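PDB 4XE7: uncharacterized protein from Bacillus thuringiensis serovar kurstaki, which probably acts as a ParM-type bacterial actin-like protein, assembling into cytoskeletal filaments that take part in plasmid segregation. Local coordinates for residues A[70-75]-A[94-99]; A[42-47]-A[102-107]; A[229-234]-A[362-367]; A[366-371]-A[391-396]. All coordinates share one frame; numbering follows the deposited sequence.

Contact 1: A[70-75]-A[94-99]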
loop_
_atom_site.group_PDB
_atom_site.type_symbol
_atom_site.label_atom_id
_atom_site.label_comp_id
_atom_site.label_asym_id
_atom_site.label_seq_id
_atom_site.Cartn_x
_atom_site.Cartn_y
_atom_site.Cartn_z
ATOM N N ILE A 70 -10.628 10.492 2.148
ATOM C CA ILE A 70 -10.542 10.055 0.757
ATOM C C ILE A 70 -11.759 9.242 0.327
ATOM O O ILE A 70 -11.826 8.782 -0.817
ATOM C CB ILE A 70 -9.288 9.232 0.490
ATOM C CG1 ILE A 70 -9.308 7.954 1.327
ATOM C CG2 ILE A 70 -8.043 10.070 0.766
ATOM C CD1 ILE A 70 -8.293 6.941 0.911
ATOM N N GLU A 71 -12.720 9.089 1.236
ATOM C CA GLU A 71 -13.980 8.398 0.941
ATOM C C GLU A 71 -14.818 9.175 -0.074
ATOM O O GLU A 71 -15.562 8.599 -0.874
ATOM C CB GLU A 71 -14.793 8.184 2.229
ATOM C CG GLU A 71 -14.107 7.277 3.249
ATOM C CD GLU A 71 -14.890 7.124 4.552
ATOM O OE1 GLU A 71 -16.025 7.649 4.646
ATOM O OE2 GLU A 71 -14.362 6.479 5.485
ATOM N N LEU A 72 -14.684 10.491 -0.048
ATOM C CA LEU A 72 -15.458 11.321 -0.951
ATOM C C LEU A 72 -14.559 12.330 -1.646
ATOM O O LEU A 72 -14.325 13.424 -1.132
ATOM C CB LEU A 72 -16.579 12.024 -0.183
ATOM C CG LEU A 72 -17.849 12.384 -0.946
ATOM C CD1 LEU A 72 -18.887 12.920 0.039
ATOM C CD2 LEU A 72 -17.584 13.400 -2.043
ATOM N N LEU A 73 -14.063 11.962 -2.822
ATOM C CA LEU A 73 -13.200 12.855 -3.581
ATOM C C LEU A 73 -13.899 13.331 -4.841
ATOM O O LEU A 73 -14.098 12.569 -5.793
ATOM C CB LEU A 73 -11.870 12.169 -3.936
ATOM C CG LEU A 73 -11.020 11.801 -2.722
ATOM C CD1 LEU A 73 -9.876 10.907 -3.123
ATOM C CD2 LEU A 73 -10.508 13.058 -2.003
ATOM N N HIS A 74 -14.266 14.605 -4.826
ATOM C CA HIS A 74 -14.943 15.241 -5.943
ATOM C C HIS A 74 -14.183 16.522 -6.212
ATOM O O HIS A 74 -14.337 17.498 -5.486
ATOM C CB HIS A 74 -16.416 15.501 -5.614
ATOM C CG HIS A 74 -17.150 16.275 -6.663
ATOM N ND1 HIS A 74 -18.362 16.889 -6.418
ATOM C CD2 HIS A 74 -16.851 16.538 -7.957
ATOM C CE1 HIS A 74 -18.775 17.495 -7.516
ATOM N NE2 HIS A 74 -17.877 17.301 -8.464
ATOM N N VAL A 75 -13.324 16.503 -7.226
ATOM C CA VAL A 75 -12.354 17.584 -7.382
ATOM C C VAL A 75 -12.343 18.221 -8.756
ATOM O O VAL A 75 -12.753 17.614 -9.751
ATOM C CB VAL A 75 -10.929 17.085 -7.066
ATOM C CG1 VAL A 75 -10.860 16.613 -5.627
ATOM C CG2 VAL A 75 -10.538 15.949 -8.016
ATOM N N GLY A 94 -11.285 7.754 -6.914
ATOM C CA GLY A 94 -11.073 6.749 -5.890
ATOM C C GLY A 94 -12.333 6.022 -5.476
ATOM O O GLY A 94 -13.164 5.672 -6.324
ATOM N N ALA A 95 -12.487 5.802 -4.170
ATOM C CA ALA A 95 -13.628 5.055 -3.645
ATOM C C ALA A 95 -14.956 5.587 -4.185
ATOM O O ALA A 95 -15.790 4.820 -4.655
ATOM C CB ALA A 95 -13.628 5.082 -2.114
ATOM N N TYR A 96 -15.130 6.903 -4.150
ATOM C CA TYR A 96 -16.367 7.527 -4.614
ATOM C C TYR A 96 -16.656 7.258 -6.091
ATOM O O TYR A 96 -17.817 7.218 -6.509
ATOM C CB TYR A 96 -16.314 9.034 -4.374
ATOM C CG TYR A 96 -17.670 9.704 -4.327
ATOM C CD1 TYR A 96 -18.755 9.072 -3.735
ATOM C CD2 TYR A 96 -17.860 10.974 -4.866
ATOM C CE1 TYR A 96 -20.003 9.684 -3.688
ATOM C CE2 TYR A 96 -19.101 11.594 -4.824
ATOM C CZ TYR A 96 -20.169 10.944 -4.235
ATOM O OH TYR A 96 -21.401 11.554 -4.187
ATOM N N ALA A 97 -15.599 7.094 -6.882
ATOM C CA ALA A 97 -15.754 6.848 -8.304
ATOM C C ALA A 97 -16.213 5.412 -8.594
ATOM O O ALA A 97 -16.805 5.152 -9.644
ATOM C CB ALA A 97 -14.454 7.150 -9.033
ATOM N N LYS A 98 -15.936 4.497 -7.665
ATOM C CA LYS A 98 -16.349 3.093 -7.781
ATOM C C LYS A 98 -17.846 2.963 -8.006
ATOM O O LYS A 98 -18.297 2.038 -8.678
ATOM C CB LYS A 98 -15.975 2.299 -6.524
ATOM C CG LYS A 98 -14.494 2.182 -6.235
ATOM C CD LYS A 98 -13.823 1.160 -7.141
ATOM C CE LYS A 98 -12.426 0.812 -6.630
ATOM N NZ LYS A 98 -12.444 0.456 -5.182
ATOM N N ASP A 99 -18.602 3.900 -7.436
ATOM C CA ASP A 99 -20.061 3.867 -7.469
ATOM C C ASP A 99 -20.658 4.625 -8.648
ATOM O O ASP A 99 -21.808 5.057 -8.588
ATOM C CB ASP A 99 -20.632 4.443 -6.172
ATOM C CG ASP A 99 -20.151 3.701 -4.949
ATOM O OD1 ASP A 99 -20.464 2.498 -4.825
ATOM O OD2 ASP A 99 -19.463 4.319 -4.109
HETATM O O HOH W 1 -13.342 8.900 -3.226
HETATM O O HOH W 2 -10.393 6.684 -2.336
#

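Contact 2: A[42-47]-A[102-107]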
loop_
_atom_site.group_PDB
_atom_site.type_symbol
_atom_site.label_atom_id
_atom_site.label_comp_id
_atom_site.label_asym_id
_atom_site.label_seq_id
_atom_site.Cartn_x
_atom_site.Cartn_y
_atom_site.Cartn_z
ATOM N N ILE A 42 -11.486 6.829 -11.842
ATOM C CA ILE A 42 -12.057 8.167 -11.973
ATOM C C ILE A 42 -13.395 8.123 -12.718
ATOM O O ILE A 42 -13.707 7.149 -13.402
ATOM C CB ILE A 42 -11.068 9.126 -12.683
ATOM C CG1 ILE A 42 -10.933 8.770 -14.161
ATOM C CG2 ILE A 42 -9.692 9.113 -11.960
ATOM C CD1 ILE A 42 -9.993 9.692 -14.929
ATOM N N ALA A 43 -14.189 9.175 -12.554
ATOM C CA ALA A 43 -15.493 9.292 -13.216
ATOM C C ALA A 43 -15.830 10.769 -13.401
ATOM O O ALA A 43 -15.641 11.560 -12.476
ATOM C CB ALA A 43 -16.591 8.571 -12.403
ATOM N N GLU A 44 -16.313 11.143 -14.589
ATOM C CA GLU A 44 -16.685 12.531 -14.862
ATOM C C GLU A 44 -17.756 13.010 -13.868
ATOM O O GLU A 44 -18.681 12.268 -13.533
ATOM C CB GLU A 44 -17.175 12.695 -16.315
ATOM C CG GLU A 44 -16.080 12.495 -17.398
ATOM C CD GLU A 44 -16.515 12.952 -18.798
ATOM O OE1 GLU A 44 -17.582 13.591 -18.930
ATOM O OE2 GLU A 44 -15.769 12.703 -19.769
ATOM N N ALA A 45 -17.615 14.244 -13.393
ATOM C CA ALA A 45 -18.459 14.763 -12.313
ATOM C C ALA A 45 -19.047 16.121 -12.657
ATOM O O ALA A 45 -18.483 16.842 -13.484
ATOM C CB ALA A 45 -17.648 14.856 -11.007
ATOM N N PRO A 46 -20.188 16.475 -12.028
ATOM C CA PRO A 46 -20.786 17.806 -12.179
ATOM C C PRO A 46 -19.834 18.903 -11.708
ATOM O O PRO A 46 -18.980 18.655 -10.845
ATOM C CB PRO A 46 -22.032 17.752 -11.276
ATOM C CG PRO A 46 -22.301 16.326 -11.049
ATOM C CD PRO A 46 -20.999 15.602 -11.154
ATOM N N PRO A 47 -19.978 20.110 -12.270
ATOM C CA PRO A 47 -19.077 21.225 -11.943
ATOM C C PRO A 47 -19.184 21.666 -10.481
ATOM O O PRO A 47 -18.211 22.156 -9.907
ATOM C CB PRO A 47 -19.533 22.339 -12.898
ATOM C CG PRO A 47 -20.912 21.954 -13.333
ATOM C CD PRO A 47 -20.938 20.454 -13.333
ATOM N N ASP A 102 -20.303 5.252 -15.274
ATOM C CA ASP A 102 -19.349 5.698 -16.278
ATOM C C ASP A 102 -17.932 5.820 -15.718
ATOM O O ASP A 102 -17.143 6.635 -16.195
ATOM C CB ASP A 102 -19.795 7.032 -16.878
ATOM C CG ASP A 102 -21.086 6.912 -17.668
ATOM O OD1 ASP A 102 -21.059 6.320 -18.770
ATOM O OD2 ASP A 102 -22.124 7.422 -17.195
ATOM N N ARG A 103 -17.607 5.023 -14.705
ATOM C CA ARG A 103 -16.261 5.077 -14.156
ATOM C C ARG A 103 -15.234 4.658 -15.207
ATOM O O ARG A 103 -15.539 3.892 -16.129
ATOM C CB ARG A 103 -16.134 4.198 -12.923
ATOM C CG ARG A 103 -16.180 2.718 -13.197
ATOM C CD ARG A 103 -16.134 1.958 -11.881
ATOM N NE ARG A 103 -16.452 0.540 -12.020
ATOM C CZ ARG A 103 -17.677 0.036 -11.897
ATOM N NH1 ARG A 103 -18.707 0.840 -11.655
ATOM N NH2 ARG A 103 -17.875 -1.268 -12.033
ATOM N N GLN A 104 -14.022 5.182 -15.071
ATOM C CA GLN A 104 -12.927 4.808 -15.954
ATOM C C GLN A 104 -11.806 4.178 -15.140
ATOM O O GLN A 104 -11.399 4.718 -14.109
ATOM C CB GLN A 104 -12.431 6.027 -16.731
ATOM C CG GLN A 104 -13.555 6.753 -17.475
ATOM C CD GLN A 104 -13.056 7.932 -18.305
ATOM O OE1 GLN A 104 -12.021 7.851 -18.959
ATOM N NE2 GLN A 104 -13.790 9.034 -18.269
ATOM N N GLU A 105 -11.329 3.021 -15.595
ATOM C CA GLU A 105 -10.279 2.269 -14.906
ATOM C C GLU A 105 -9.183 1.848 -15.888
ATOM O O GLU A 105 -9.402 1.836 -17.104
ATOM C CB GLU A 105 -10.879 1.039 -14.196
ATOM C CG GLU A 105 -11.797 1.407 -13.026
ATOM C CD GLU A 105 -12.590 0.227 -12.463
ATOM O OE1 GLU A 105 -13.706 -0.047 -12.960
ATOM O OE2 GLU A 105 -12.103 -0.413 -11.508
ATOM N N PRO A 106 -7.990 1.508 -15.373
ATOM C CA PRO A 106 -6.973 1.021 -16.309
ATOM C C PRO A 106 -7.375 -0.324 -16.915
ATOM O O PRO A 106 -7.917 -1.176 -16.217
ATOM C CB PRO A 106 -5.723 0.883 -15.431
ATOM C CG PRO A 106 -5.998 1.751 -14.222
ATOM C CD PRO A 106 -7.465 1.606 -13.998
ATOM N N THR A 107 -7.136 -0.497 -18.210
ATOM C CA THR A 107 -7.369 -1.784 -18.852
ATOM C C THR A 107 -6.080 -2.324 -19.464
ATOM O O THR A 107 -5.010 -1.723 -19.331
ATOM C CB THR A 107 -8.459 -1.699 -19.941
ATOM O OG1 THR A 107 -8.089 -0.725 -20.925
ATOM C CG2 THR A 107 -9.806 -1.318 -19.323
HETATM O O HOH W 3 -16.485 8.996 -16.860
HETATM O O HOH W 4 -13.507 11.472 -19.970
#

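Contact 3: A[229-234]-A[362-367]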
loop_
_atom_site.group_PDB
_atom_site.type_symbol
_atom_site.label_atom_id
_atom_site.label_comp_id
_atom_site.label_asym_id
_atom_site.label_seq_id
_atom_site.Cartn_x
_atom_site.Cartn_y
_atom_site.Cartn_z
ATOM N N GLY A 229 26.189 -3.343 -3.167
ATOM C CA GLY A 229 26.397 -4.179 -4.337
ATOM C C GLY A 229 25.982 -5.626 -4.159
ATOM O O GLY A 229 26.166 -6.457 -5.060
ATOM N N GLU A 230 25.426 -5.938 -2.993
ATOM C CA GLU A 230 24.947 -7.290 -2.728
ATOM C C GLU A 230 23.627 -7.534 -3.463
ATOM O O GLU A 230 22.903 -6.599 -3.799
ATOM C CB GLU A 230 24.775 -7.525 -1.225
ATOM C CG GLU A 230 23.601 -6.777 -0.619
ATOM C CD GLU A 230 23.561 -6.871 0.896
ATOM O OE1 GLU A 230 24.178 -7.804 1.454
ATOM O OE2 GLU A 230 22.912 -6.006 1.529
ATOM N N SER A 231 23.331 -8.801 -3.719
ATOM C CA SER A 231 22.092 -9.158 -4.379
ATOM C C SER A 231 20.978 -9.403 -3.356
ATOM O O SER A 231 21.228 -9.833 -2.228
ATOM C CB SER A 231 22.299 -10.386 -5.260
ATOM O OG SER A 231 22.689 -11.502 -4.485
ATOM N N TYR A 232 19.754 -9.103 -3.768
ATOM C CA TYR A 232 18.587 -9.203 -2.921
ATOM C C TYR A 232 17.529 -10.080 -3.572
ATOM O O TYR A 232 17.148 -9.849 -4.719
ATOM C CB TYR A 232 17.975 -7.816 -2.676
ATOM C CG TYR A 232 18.920 -6.751 -2.177
ATOM C CD1 TYR A 232 19.269 -6.685 -0.828
ATOM C CD2 TYR A 232 19.432 -5.786 -3.038
ATOM C CE1 TYR A 232 20.120 -5.702 -0.353
ATOM C CE2 TYR A 232 20.283 -4.794 -2.572
ATOM C CZ TYR A 232 20.625 -4.758 -1.224
ATOM O OH TYR A 232 21.474 -3.783 -0.741
ATOM N N ALA A 233 17.016 -11.056 -2.843
ATOM C CA ALA A 233 15.761 -11.643 -3.254
ATOM C C ALA A 233 14.667 -10.949 -2.449
ATOM O O ALA A 233 14.754 -10.853 -1.223
ATOM C CB ALA A 233 15.747 -13.164 -3.038
ATOM N N ILE A 234 13.664 -10.422 -3.136
ATOM C CA ILE A 234 12.506 -9.890 -2.436
ATOM C C ILE A 234 11.280 -10.718 -2.770
ATOM O O ILE A 234 10.806 -10.753 -3.908
ATOM C CB ILE A 234 12.249 -8.410 -2.769
ATOM C CG1 ILE A 234 13.518 -7.586 -2.489
ATOM C CG2 ILE A 234 11.102 -7.889 -1.916
ATOM C CD1 ILE A 234 13.412 -6.107 -2.840
ATOM N N THR A 362 18.820 -18.606 -6.731
ATOM C CA THR A 362 19.416 -17.298 -6.987
ATOM C C THR A 362 20.794 -17.109 -6.336
ATOM O O THR A 362 21.594 -16.287 -6.782
ATOM C CB THR A 362 18.508 -16.167 -6.471
ATOM O OG1 THR A 362 18.378 -16.291 -5.049
ATOM C CG2 THR A 362 17.117 -16.231 -7.133
ATOM N N ASN A 363 21.048 -17.860 -5.268
ATOM C CA ASN A 363 22.150 -17.564 -4.345
ATOM C C ASN A 363 22.205 -16.084 -3.929
ATOM O O ASN A 363 23.279 -15.474 -3.876
ATOM C CB ASN A 363 23.494 -17.981 -4.934
ATOM C CG ASN A 363 24.546 -18.166 -3.862
ATOM O OD1 ASN A 363 24.227 -18.538 -2.733
ATOM N ND2 ASN A 363 25.797 -17.888 -4.197
ATOM N N ALA A 364 21.034 -15.514 -3.650
ATOM C CA ALA A 364 20.928 -14.127 -3.206
ATOM C C ALA A 364 21.700 -13.916 -1.900
ATOM O O ALA A 364 21.793 -14.821 -1.074
ATOM C CB ALA A 364 19.454 -13.733 -3.029
ATOM N N ASP A 365 22.252 -12.724 -1.717
ATOM C CA ASP A 365 23.022 -12.420 -0.518
ATOM C C ASP A 365 22.085 -12.227 0.650
ATOM O O ASP A 365 22.345 -12.679 1.773
ATOM C CB ASP A 365 23.882 -11.177 -0.732
ATOM C CG ASP A 365 24.970 -11.401 -1.755
ATOM O OD1 ASP A 365 25.660 -12.445 -1.658
ATOM O OD2 ASP A 365 25.123 -10.549 -2.662
ATOM N N LYS A 366 20.980 -11.554 0.364
ATOM C CA LYS A 366 19.929 -11.351 1.340
ATOM C C LYS A 366 18.630 -11.970 0.818
ATOM O O LYS A 366 18.260 -11.775 -0.339
ATOM C CB LYS A 366 19.740 -9.856 1.622
ATOM C CG LYS A 366 20.952 -9.186 2.261
ATOM C CD LYS A 366 21.067 -9.569 3.732
ATOM C CE LYS A 366 22.013 -8.638 4.497
ATOM N NZ LYS A 366 23.373 -8.661 3.937
ATOM N N ASN A 367 17.940 -12.717 1.657
ATOM C CA ASN A 367 16.632 -13.223 1.262
ATOM C C ASN A 367 15.535 -12.537 2.085
ATOM O O ASN A 367 15.420 -12.759 3.287
ATOM C CB ASN A 367 16.594 -14.751 1.403
ATOM C CG ASN A 367 15.472 -15.390 0.590
ATOM O OD1 ASN A 367 14.867 -14.744 -0.272
ATOM N ND2 ASN A 367 15.176 -16.658 0.877
HETATM O O HOH W 5 24.333 -12.940 -5.711
#

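Contact 4: A[366-371]-A[391-396]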
loop_
_atom_site.group_PDB
_atom_site.type_symbol
_atom_site.label_atom_id
_atom_site.label_comp_id
_atom_site.label_asym_id
_atom_site.label_seq_id
_atom_site.Cartn_x
_atom_site.Cartn_y
_atom_site.Cartn_z
ATOM N N LYS A 366 20.980 -11.554 0.364
ATOM C CA LYS A 366 19.929 -11.351 1.340
ATOM C C LYS A 366 18.630 -11.970 0.818
ATOM O O LYS A 366 18.260 -11.775 -0.339
ATOM C CB LYS A 366 19.740 -9.856 1.622
ATOM C CG LYS A 366 20.952 -9.186 2.261
ATOM C CD LYS A 366 21.067 -9.569 3.732
ATOM C CE LYS A 366 22.013 -8.638 4.497
ATOM N NZ LYS A 366 23.373 -8.661 3.937
ATOM N N ASN A 367 17.940 -12.717 1.657
ATOM C CA ASN A 367 16.632 -13.223 1.262
ATOM C C ASN A 367 15.535 -12.537 2.085
ATOM O O ASN A 367 15.420 -12.759 3.287
ATOM C CB ASN A 367 16.594 -14.751 1.403
ATOM C CG ASN A 367 15.472 -15.390 0.590
ATOM O OD1 ASN A 367 14.867 -14.744 -0.272
ATOM N ND2 ASN A 367 15.176 -16.658 0.877
ATOM N N ILE A 368 14.746 -11.687 1.426
ATOM C CA ILE A 368 13.800 -10.814 2.117
ATOM C C ILE A 368 12.340 -11.206 1.877
ATOM O O ILE A 368 11.980 -11.547 0.756
ATOM C CB ILE A 368 14.005 -9.344 1.672
ATOM C CG1 ILE A 368 15.485 -8.974 1.775
ATOM C CG2 ILE A 368 13.131 -8.406 2.507
ATOM C CD1 ILE A 368 15.836 -7.572 1.269
ATOM N N VAL A 369 11.505 -11.160 2.927
ATOM C CA VAL A 369 10.073 -11.371 2.762
ATOM C C VAL A 369 9.316 -10.088 3.072
ATOM O O VAL A 369 9.681 -9.340 3.977
ATOM C CB VAL A 369 9.532 -12.519 3.644
ATOM C CG1 VAL A 369 10.108 -13.842 3.191
ATOM C CG2 VAL A 369 9.818 -12.270 5.148
ATOM N N VAL A 370 8.284 -9.816 2.279
ATOM C CA VAL A 370 7.404 -8.672 2.497
ATOM C C VAL A 370 6.020 -9.129 2.141
ATOM O O VAL A 370 5.868 -10.210 1.574
ATOM C CB VAL A 370 7.785 -7.430 1.639
ATOM C CG1 VAL A 370 9.187 -6.982 1.950
ATOM C CG2 VAL A 370 7.643 -7.739 0.167
ATOM N N GLY A 371 5.011 -8.318 2.465
ATOM C CA GLY A 371 3.650 -8.607 2.055
ATOM C C GLY A 371 2.819 -9.074 3.233
ATOM O O GLY A 371 3.376 -9.432 4.260
ATOM N N ILE A 391 15.902 -11.965 5.886
ATOM C CA ILE A 391 15.406 -10.732 6.479
ATOM C C ILE A 391 13.886 -10.717 6.571
ATOM O O ILE A 391 13.185 -10.807 5.559
ATOM C CB ILE A 391 15.855 -9.499 5.668
ATOM C CG1 ILE A 391 17.381 -9.483 5.513
ATOM C CG2 ILE A 391 15.351 -8.234 6.315
ATOM C CD1 ILE A 391 18.124 -9.551 6.824
ATOM N N LEU A 392 13.383 -10.622 7.790
ATOM C CA LEU A 392 11.968 -10.376 8.024
ATOM C C LEU A 392 11.933 -8.978 8.619
ATOM O O LEU A 392 12.278 -8.806 9.779
ATOM C CB LEU A 392 11.365 -11.421 8.967
ATOM C CG LEU A 392 9.862 -11.697 8.942
ATOM C CD1 LEU A 392 9.529 -12.904 9.817
ATOM C CD2 LEU A 392 9.086 -10.473 9.395
ATOM N N PRO A 393 11.565 -7.971 7.808
ATOM C CA PRO A 393 11.701 -6.557 8.196
ATOM C C PRO A 393 10.919 -6.232 9.463
ATOM O O PRO A 393 9.772 -6.682 9.602
ATOM C CB PRO A 393 11.121 -5.780 6.985
ATOM C CG PRO A 393 11.132 -6.767 5.833
ATOM C CD PRO A 393 10.945 -8.136 6.484
ATOM N N LYS A 394 11.530 -5.471 10.369
ATOM C CA LYS A 394 10.883 -5.103 11.629
ATOM C C LYS A 394 9.570 -4.366 11.388
ATOM O O LYS A 394 8.591 -4.584 12.101
ATOM C CB LYS A 394 11.820 -4.244 12.481
ATOM C CG LYS A 394 12.825 -5.040 13.287
ATOM C CD LYS A 394 12.536 -4.946 14.775
ATOM C CE LYS A 394 13.594 -5.670 15.598
ATOM N NZ LYS A 394 12.984 -6.590 16.600
ATOM N N ASN A 395 9.568 -3.518 10.364
ATOM C CA ASN A 395 8.411 -2.709 9.967
ATOM C C ASN A 395 7.549 -3.351 8.868
ATOM O O ASN A 395 6.922 -2.652 8.054
ATOM C CB ASN A 395 8.907 -1.354 9.491
ATOM C CG ASN A 395 10.092 -1.488 8.567
ATOM O OD1 ASN A 395 10.382 -2.586 8.096
ATOM N ND2 ASN A 395 10.794 -0.387 8.313
ATOM N N ILE A 396 7.525 -4.681 8.861
ATOM C CA ILE A 396 6.730 -5.479 7.920
ATOM C C ILE A 396 5.277 -5.006 7.831
ATOM O O ILE A 396 4.630 -5.134 6.790
ATOM C CB ILE A 396 6.771 -6.978 8.330
ATOM C CG1 ILE A 396 6.050 -7.858 7.320
ATOM C CG2 ILE A 396 6.161 -7.166 9.734
ATOM C CD1 ILE A 396 6.763 -7.983 6.001
#

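Contact 1: A[70-75]-A[94-99]
Ile70 meets Ala95 through its carbonyl: Ile70 O lies 4.3 Å from Ala95 CB. This is where the loop leading into strand 73-79 passes the short, weakly bonded helix of about 95-98, which follows strand 90-93 in the larger sheet of this actin-like fold. Direct polar bonding is replaced here by water. One water takes the N-H of Ala95 at 2.9 Å and donates to Ile70 O; a second takes the N-H of Tyr96 and that of Leu73, and also lies 2.8 Å from Ile70 O. Both waters therefore gather on one carbonyl and tie the first turn of the helix to the loop. Glu71 adds backbone alone, with Glu71 O 3.6 Å from Tyr96 CB, while its carboxylate turns elsewhere, OE1 bonding to Asn60. Leu72 carries the side-chain contact. With CG anti to the backbone N in Leu72 (chi1 -152°) and in Tyr96 (chi1 -159°), the two side chains run side by side in the same direction. Leu72 CG rides above the middle of the Tyr96 ring, and the CD2 branch makes a CH-pi contact, 4.0 Å from the centroid and 28° off the ring normal, with Leu72 CD2 3.6 Å from Tyr96 CE2. At Leu73 the carbonyl O comes to the ring's edge, near its plane; Tyr92 meets the same ring edge-to-face, and Leu73 N lies 4.0 Å from Tyr96 CB.

Contact 2: A[42-47]-A[102-107]
Ile42 and Gln104 meet through different choices of first torsion: Ile42 places CG1 between its backbone N and carbonyl carbon (chi1 71°), whereas Gln104 sets CG beside its backbone N (chi1 -54°) and then extends. The side chains cross at a slant, Ile42 CG1 lying 4.0 Å from Gln104 CB. Beneath them the backbones form a single antiparallel bridge, a hydrogen-bonded pair. Ile42 N donates to Gln104 O over 3.1 Å, and Gln104 N returns a shorter bond of 2.6 Å to Ile42 O; both are nearly straight, at 168°. Ile42 O also receives a CA-H contact from Arg103 CA at 3.4 Å. The bridge adds the irregular chain 102-107 to strand 33-45 of the large mixed sheet, along the edge facing away from strand 90-93, to which the neighbouring Ala43 bonds. Ala43 CB packs against Arg103 CA at 3.9 Å. Farther out, the Gln104 amide is shared: OE1 bonds to Lys124 of helix 123-140, while NE2 donates to two waters, one held by Glu44 OE2 and the other by Asp102 O and Glu44 N. Arg103 turns outward, its NE in a salt bridge with Glu105 OE1 at 3.0 Å, which is met from above the carboxylate plane.

Contact 3: A[229-234]-A[362-367]
Ser231 and Asp365 meet where two parallel strands begin, and backbone bonds set the register from there. Ser231 O accepts from Lys366 N at 3.1 Å in its carbonyl plane, with a weaker bond from Asp365 N, and Ala233 N donates to Lys366 O at 2.9 Å and 171°. Tyr232 thus pairs with Lys366 and Ala233 with Asn367, joining strands 232-237 and 366-370 in parallel within a five-stranded mixed sheet of this actin-like fold. Side chain to backbone, Asp365 OD2 takes the N-H of Ser231 at 2.7 Å, on its anti side. Ser231 OG, held between its own backbone N and carbonyl carbon (chi1 62°), answers by accepting from Asp365 N at 3.1 Å. The charged pair is Lys366 NZ with Glu230 OE1, 2.7 Å apart on the syn side of the carboxylate; bends at chi2 and chi4 fold the lysine back to reach it, and NZ also bonds to Asp225 O. Apolar packing is slight: Ala233 CB to Ala364 CB, 3.8 Å, and Lys366 CB obliquely against Tyr232 CD1. Lys366 probably favours the ionised form of Glu230; the N-H of Ser231 would do the same for Asp365, whose OD2 lies 5.0 Å from Glu230 OE1.

Contact 4: A[366-371]-A[391-396]
Asn367 O accepts from Ile391 N at 2.8 Å, the shorter of two backbone bonds here; the N-H points almost straight at it (170°), though the donor stands 31° out of the carbonyl plane. Val369 N then donates to Ile391 O at 3.1 Å, close to the line of that carbonyl, and Ile368 CA adds a CA-H contact to the same oxygen. The two bonds bracket Ile368, which pairs in parallel with Ile391. Their side chains lie alongside, pointing the same way, with Ile368 CG1 3.9 Å from Ile391 CB, while Ile391 CG1 reaches the aliphatic part of Lys366. The pairing stops at Pro393, which has no N-H to offer: its CD sits 3.1 Å from Val369 O, and that buried carbonyl has no polar partner in the model. Carbon closes around it. Ile396, brought back by a type I turn from Pro393, throws CG1 anti to its backbone N (chi1 -176°) and lays CD1 3.6 Å from Val370 CA and 3.8 Å from Val369 O. Val369 CG2 meets Leu392 CG at 3.8 Å, the two side chains crossing at a slant. Strand 390-391 is thus the edge of the five-stranded sheet, with strand 232-237 on the other side of 366-370; Val374 of helix 372-376 packs on Val369, Leu392 and Ile396, and Leu355 of helix 337-362 on Val369.

In the fold
The four contacts fall into two groups on opposite sides of the chain's centre. Contacts 1 and 2 have centres 10 Å apart and serve the large mixed sheet; His74 NE2 reaches Pro46 O at 3.0 Å between them, and contact 1 lies in sequence within the span that contact 2 brackets. Contacts 3 and 4, centres 12 Å apart, share Lys366 and Asn367 and add neighbours to both edges of strand 366-370, which a bond from Ile368 N to Ala233 O (2.8 Å) also helps to hold. Nearest atoms of contacts 1 and 4 remain about 19 Å apart. The structure is the apo form; in actin-like proteins nucleotide binds in the cleft between the domains.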